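Side-chain contacts in glutathione S-transferase (Agrobacterium tumefaciens, PDB 2YCD), which probably transfers glutathione to electrophilic compounds, possibly including herbicides, and binds S-(p-nitrobenzyl)glutathione: residues 89-94 / 110-115; 127-132 / 191-196. All coordinates share one frame; numbering follows the deposited sequence. Where two conformers were deposited one is given.

Helix 105-135 serves both contacts, on opposite sides of the chain's centre, with about 12 Å between their nearest atoms. Contact 1 joins its early turns to helix 86-96, which follows the strands of the thioredoxin-like domain, and so links the two domains close to the second subunit. Contact 2 stays within the helical domain, where a later turn meets the 191-196 bend after helix 176-185. All the touching side chains of contact 1 are buried, whereas in contact 2 Ser-191 is partly exposed. Sulfur and methyl groups make the first contact. The second sets a phenyl ring against an isoleucine tip and adds a serine that shapes its own turn.

Contact 1: residues 89-94 / 110-115; sequences IVMHIA and RTVAWM
Val-90 O accepts the amide of Ala-94 at 2.9 Å, a regular helical bond in the turn that faces Met-115. Between the two helices the touching is all done by apolar side chains. The segment axes approach no closer than 12.1 Å and run nearly antiparallel, at 157°, so long side chains have to bridge the gap. Met-91 and Met-115 do this, their thioether ends meeting obliquely: the two CE methyls lie 3.7 Å apart, while Met-91 SD stands 3.9 Å from Met-115 SD. Met-91 leaves the backbone with CG opposite its own N (chi1 -174°), then bends at the next two torsions, which turns its methyl towards the partner helix. Met-91 was deposited in two conformers, and its torsions and its contacts with Met-115 and Val-112 describe the one given. In it, Met-91 CE sits at the fork of Val-112, 3.9 Å from both CG1 and CG2. Here the last helix of the thioredoxin-like domain, 86-96, packs on the first helix of the all-helical domain, an interdomain seam of the glutathione transferase fold. Helix 86-96 begins at Ser-86, which lines the ligand pocket, and the Val-90 side chain is about 9 Å from the bound glutathione conjugate. Met-115 CE also approaches Val-90 CG1, at 4.2 Å. Helix 176-185 covers this side, with Ala-176 against Val-90 and Leu-180 against Met-115. From the second subunit, Phe-116 packs on Met-91 and Ala-88 on Val-112.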
loop_
_atom_site.group_PDB
_atom_site.type_symbol
_atom_site.label_atom_id
_atom_site.label_comp_id
_atom_site.label_asym_id
_atom_site.label_seq_id
_atom_site.Cartn_x
_atom_site.Cartn_y
_atom_site.Cartn_z
ATOM N N ILE A 89 3.926 10.508 -0.795
ATOM C CA ILE A 89 4.411 11.811 -0.343
ATOM C C ILE A 89 5.723 11.622 0.422
ATOM O O ILE A 89 6.720 12.305 0.155
ATOM C CB ILE A 89 3.334 12.538 0.499
ATOM C CG1 ILE A 89 2.112 12.889 -0.370
ATOM C CG2 ILE A 89 3.929 13.829 1.108
ATOM C CD1 ILE A 89 0.877 13.258 0.465
ATOM N N VAL A 90 5.740 10.668 1.347
ATOM C CA VAL A 90 6.980 10.293 2.018
ATOM C C VAL A 90 8.047 9.858 1.017
ATOM O O VAL A 90 9.191 10.320 1.108
ATOM C CB VAL A 90 6.723 9.238 3.100
ATOM C CG1 VAL A 90 8.029 8.667 3.634
ATOM C CG2 VAL A 90 5.885 9.849 4.243
ATOM N N MET A 91 7.672 9.067 0.009
ATOM C CA MET A 91 8.629 8.665 -1.023
ATOM C C MET A 91 9.257 9.873 -1.716
ATOM O O MET A 91 10.472 9.952 -1.885
ATOM C CB MET A 91 7.947 7.767 -2.061
ATOM C CG MET A 91 8.916 7.190 -3.077
ATOM S SD MET A 91 10.004 5.950 -2.358
ATOM C CE MET A 91 8.959 4.505 -2.466
ATOM N N HIS A 92 8.418 10.816 -2.130
ATOM C CA HIS A 92 8.893 12.015 -2.820
ATOM C C HIS A 92 9.858 12.836 -1.980
ATOM O O HIS A 92 10.914 13.273 -2.475
ATOM C CB HIS A 92 7.703 12.873 -3.273
ATOM C CG HIS A 92 8.094 14.159 -3.938
ATOM N ND1 HIS A 92 8.624 14.206 -5.208
ATOM C CD2 HIS A 92 8.039 15.439 -3.500
ATOM C CE1 HIS A 92 8.858 15.466 -5.536
ATOM N NE2 HIS A 92 8.525 16.232 -4.515
ATOM N N ILE A 93 9.506 13.048 -0.722
ATOM C CA ILE A 93 10.381 13.753 0.211
ATOM C C ILE A 93 11.722 13.016 0.329
ATOM O O ILE A 93 12.794 13.640 0.264
ATOM C CB ILE A 93 9.696 13.884 1.589
ATOM C CG1 ILE A 93 8.455 14.779 1.466
ATOM C CG2 ILE A 93 10.668 14.481 2.642
ATOM C CD1 ILE A 93 7.444 14.656 2.627
ATOM N N ALA A 94 11.660 11.699 0.482
ATOM C CA ALA A 94 12.854 10.876 0.658
ATOM C C ALA A 94 13.734 10.820 -0.592
ATOM O O ALA A 94 14.942 10.585 -0.485
ATOM C CB ALA A 94 12.455 9.464 1.058
ATOM N N ARG A 110 15.503 -2.466 -1.090
ATOM C CA ARG A 110 14.952 -3.140 0.076
ATOM C C ARG A 110 14.207 -2.170 1.007
ATOM O O ARG A 110 13.210 -2.549 1.635
ATOM C CB ARG A 110 16.041 -3.897 0.839
ATOM C CG ARG A 110 16.674 -5.000 -0.011
ATOM C CD ARG A 110 17.378 -6.021 0.866
ATOM N NE ARG A 110 18.483 -5.407 1.595
ATOM C CZ ARG A 110 19.737 -5.354 1.150
ATOM N NH1 ARG A 110 20.052 -5.894 -0.021
ATOM N NH2 ARG A 110 20.681 -4.767 1.879
ATOM N N THR A 111 14.671 -0.927 1.093
ATOM C CA THR A 111 13.983 0.085 1.888
ATOM C C THR A 111 12.588 0.315 1.302
ATOM O O THR A 111 11.591 0.377 2.039
ATOM C CB THR A 111 14.790 1.391 1.911
ATOM O OG1 THR A 111 16.098 1.123 2.439
ATOM C CG2 THR A 111 14.115 2.427 2.814
ATOM N N VAL A 112 12.507 0.419 -0.021
ATOM C CA VAL A 112 11.218 0.581 -0.689
ATOM C C VAL A 112 10.323 -0.650 -0.446
ATOM O O VAL A 112 9.112 -0.499 -0.212
ATOM C CB VAL A 112 11.431 0.872 -2.204
ATOM C CG1 VAL A 112 10.120 0.822 -2.983
ATOM C CG2 VAL A 112 12.124 2.229 -2.382
ATOM N N ALA A 113 10.882 -1.867 -0.479
ATOM C CA ALA A 113 10.100 -3.039 -0.090
ATOM C C ALA A 113 9.426 -2.852 1.288
ATOM O O ALA A 113 8.232 -3.137 1.451
ATOM C CB ALA A 113 10.960 -4.319 -0.121
ATOM N N TRP A 114 10.182 -2.374 2.274
ATOM C CA TRP A 114 9.628 -2.211 3.614
ATOM C C TRP A 114 8.617 -1.068 3.700
ATOM O O TRP A 114 7.684 -1.149 4.496
ATOM C CB TRP A 114 10.753 -2.080 4.666
ATOM C CG TRP A 114 11.311 -3.439 5.014
ATOM C CD1 TRP A 114 12.531 -3.936 4.675
ATOM C CD2 TRP A 114 10.624 -4.486 5.714
ATOM N NE1 TRP A 114 12.664 -5.231 5.159
ATOM C CE2 TRP A 114 11.503 -5.582 5.803
ATOM C CE3 TRP A 114 9.377 -4.575 6.328
ATOM C CZ2 TRP A 114 11.141 -6.782 6.440
ATOM C CZ3 TRP A 114 9.014 -5.770 6.954
ATOM C CH2 TRP A 114 9.898 -6.843 7.021
ATOM N N MET A 115 8.768 -0.030 2.878
ATOM C CA MET A 115 7.724 1.011 2.777
ATOM C C MET A 115 6.395 0.401 2.318
ATOM O O MET A 115 5.341 0.632 2.929
ATOM C CB MET A 115 8.156 2.141 1.827
ATOM C CG MET A 115 9.365 2.942 2.348
ATOM S SD MET A 115 9.996 4.118 1.131
ATOM C CE MET A 115 8.663 5.327 1.147
#

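Contact 2: residues 127-132 / 191-196; sequences LNFTTV and SGILKD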
loop_
_atom_site.group_PDB
_atom_site.type_symbol
_atom_site.label_atom_id
_atom_site.label_comp_id
_atom_site.label_asym_id
_atom_site.label_seq_id
_atom_site.Cartn_x
_atom_site.Cartn_y
_atom_site.Cartn_z
ATOM N N LEU A 127 -5.669 -2.699 10.493
ATOM C CA LEU A 127 -6.939 -2.025 10.264
ATOM C C LEU A 127 -8.118 -2.998 10.251
ATOM O O LEU A 127 -9.219 -2.644 10.681
ATOM C CB LEU A 127 -6.886 -1.230 8.961
ATOM C CG LEU A 127 -5.833 -0.122 8.977
ATOM C CD1 LEU A 127 -5.965 0.741 7.725
ATOM C CD2 LEU A 127 -5.939 0.733 10.241
ATOM N N ASN A 128 -7.905 -4.219 9.772
ATOM C CA ASN A 128 -8.981 -5.212 9.800
ATOM C C ASN A 128 -9.401 -5.448 11.252
ATOM O O ASN A 128 -10.591 -5.575 11.552
ATOM C CB ASN A 128 -8.578 -6.525 9.109
ATOM C CG ASN A 128 -8.535 -6.400 7.600
ATOM O OD1 ASN A 128 -9.073 -5.454 7.024
ATOM N ND2 ASN A 128 -7.882 -7.353 6.956
ATOM N N PHE A 129 -8.422 -5.451 12.147
ATOM C CA PHE A 129 -8.680 -5.582 13.574
ATOM C C PHE A 129 -9.286 -4.340 14.209
ATOM O O PHE A 129 -10.324 -4.428 14.881
ATOM C CB PHE A 129 -7.401 -5.983 14.313
ATOM C CG PHE A 129 -7.524 -5.918 15.811
ATOM C CD1 PHE A 129 -8.177 -6.922 16.519
ATOM C CD2 PHE A 129 -6.998 -4.849 16.502
ATOM C CE1 PHE A 129 -8.292 -6.854 17.905
ATOM C CE2 PHE A 129 -7.119 -4.764 17.878
ATOM C CZ PHE A 129 -7.765 -5.773 18.577
ATOM N N THR A 130 -8.674 -3.177 14.010
ATOM C CA THR A 130 -9.159 -1.982 14.709
ATOM C C THR A 130 -10.540 -1.539 14.214
ATOM O O THR A 130 -11.313 -0.945 14.975
ATOM C CB THR A 130 -8.141 -0.815 14.656
ATOM O OG1 THR A 130 -7.948 -0.417 13.299
ATOM C CG2 THR A 130 -6.816 -1.238 15.268
ATOM N N THR A 131 -10.869 -1.849 12.963
ATOM C CA THR A 131 -12.183 -1.531 12.422
ATOM C C THR A 131 -13.279 -2.296 13.175
ATOM O O THR A 131 -14.286 -1.706 13.595
ATOM C CB THR A 131 -12.261 -1.831 10.917
ATOM O OG1 THR A 131 -11.437 -0.892 10.211
ATOM C CG2 THR A 131 -13.705 -1.706 10.406
ATOM N N VAL A 132 -13.086 -3.602 13.350
ATOM C CA VAL A 132 -14.018 -4.412 14.123
ATOM C C VAL A 132 -14.016 -3.961 15.581
ATOM O O VAL A 132 -15.078 -3.765 16.188
ATOM C CB VAL A 132 -13.660 -5.912 14.043
ATOM C CG1 VAL A 132 -14.641 -6.732 14.893
ATOM C CG2 VAL A 132 -13.679 -6.386 12.594
ATOM N N SER A 191 -4.575 -0.467 22.230
ATOM C CA SER A 191 -5.019 -1.849 22.425
ATOM C C SER A 191 -4.128 -2.601 23.412
ATOM O O SER A 191 -4.544 -3.603 23.988
ATOM C CB SER A 191 -5.033 -2.590 21.092
ATOM O OG SER A 191 -3.710 -2.906 20.666
ATOM N N GLY A 192 -2.897 -2.133 23.588
ATOM C CA GLY A 192 -1.936 -2.802 24.452
ATOM C C GLY A 192 -1.290 -4.035 23.834
ATOM O O GLY A 192 -0.412 -4.659 24.439
ATOM N N ILE A 193 -1.699 -4.378 22.615
ATOM C CA ILE A 193 -1.190 -5.581 21.954
ATOM C C ILE A 193 0.338 -5.620 21.817
ATOM O O ILE A 193 0.956 -6.686 21.912
ATOM C CB ILE A 193 -1.873 -5.787 20.576
ATOM C CG1 ILE A 193 -3.328 -6.218 20.789
ATOM C CG2 ILE A 193 -1.125 -6.823 19.747
ATOM C CD1 ILE A 193 -4.182 -6.171 19.538
ATOM N N LEU A 194 0.961 -4.468 21.609
ATOM C CA LEU A 194 2.413 -4.444 21.423
ATOM C C LEU A 194 3.214 -4.791 22.675
ATOM O O LEU A 194 4.399 -5.095 22.587
ATOM C CB LEU A 194 2.871 -3.098 20.874
ATOM C CG LEU A 194 2.383 -2.828 19.455
ATOM C CD1 LEU A 194 2.742 -1.411 19.061
ATOM C CD2 LEU A 194 2.972 -3.852 18.470
ATOM N N LYS A 195 2.582 -4.739 23.840
ATOM C CA LYS A 195 3.273 -5.129 25.071
ATOM C C LYS A 195 3.704 -6.597 25.010
ATOM O O LYS A 195 4.651 -7.001 25.682
ATOM C CB LYS A 195 2.390 -4.875 26.297
ATOM C CG LYS A 195 1.992 -3.411 26.484
ATOM C CD LYS A 195 0.906 -3.253 27.541
ATOM C CE LYS A 195 1.407 -3.640 28.925
ATOM N NZ LYS A 195 0.401 -3.341 29.984
ATOM N N ASP A 196 3.017 -7.389 24.193
ATOM C CA ASP A 196 3.362 -8.795 24.040
ATOM C C ASP A 196 4.450 -9.031 22.994
ATOM O O ASP A 196 4.844 -10.167 22.751
ATOM C CB ASP A 196 2.119 -9.623 23.705
ATOM C CG ASP A 196 1.171 -9.738 24.879
ATOM O OD1 ASP A 196 1.662 -9.869 26.021
ATOM O OD2 ASP A 196 -0.060 -9.689 24.662
#
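An ST turn at Ser-191, on the way from helix 176-185 to helix 198-208, presents Ser-191 and Ile-193 to the Phe-129 ring on helix 105-135. Ser-191 OG accepts the Ile-193 amide at 3.2 Å in a fairly straight bond, 165° at the hydrogen, and is also hydrogen-bonded to Leu-188 O. With two partners, the hydroxyl ties the bend back to the residues before it. Gly-192 lies inside the turn with a positive phi, a conformation that suits glycine. Immediately after it the 3-10 segment 193-196 begins, and Lys-195 N bonds to Gly-192 O at 3.1 Å.

Ile-193 makes the closest approach to the ring. Its CD1 methyl lies 3.7 Å from both Phe-129 CE2 and Phe-129 CZ, so it touches one bond of the far part of the ring. CG1 of Ile-193 points opposite its carbonyl carbon (chi1 -71°), and the extended second torsion carries CD1 out to the phenyl. Phe-129 comes to meet it from the opposite direction. Ser-191 CB is a looser neighbour, at the ring edge and near its plane, 4.4 Å from Phe-129 CE2.

Helix 142-164 closes in on both partners: Leu-146, Thr-149 and Leu-153 touch Phe-129, and Leu-157 touches Ile-193. The ring of Trp-133, one turn further along helix 105-135, meets that of Phe-129 with the planes about 20° apart. Helices 105-135 and 142-164 and the bend after helix 176-185 here belong to the all-helical C-terminal domain of the glutathione transferase fold.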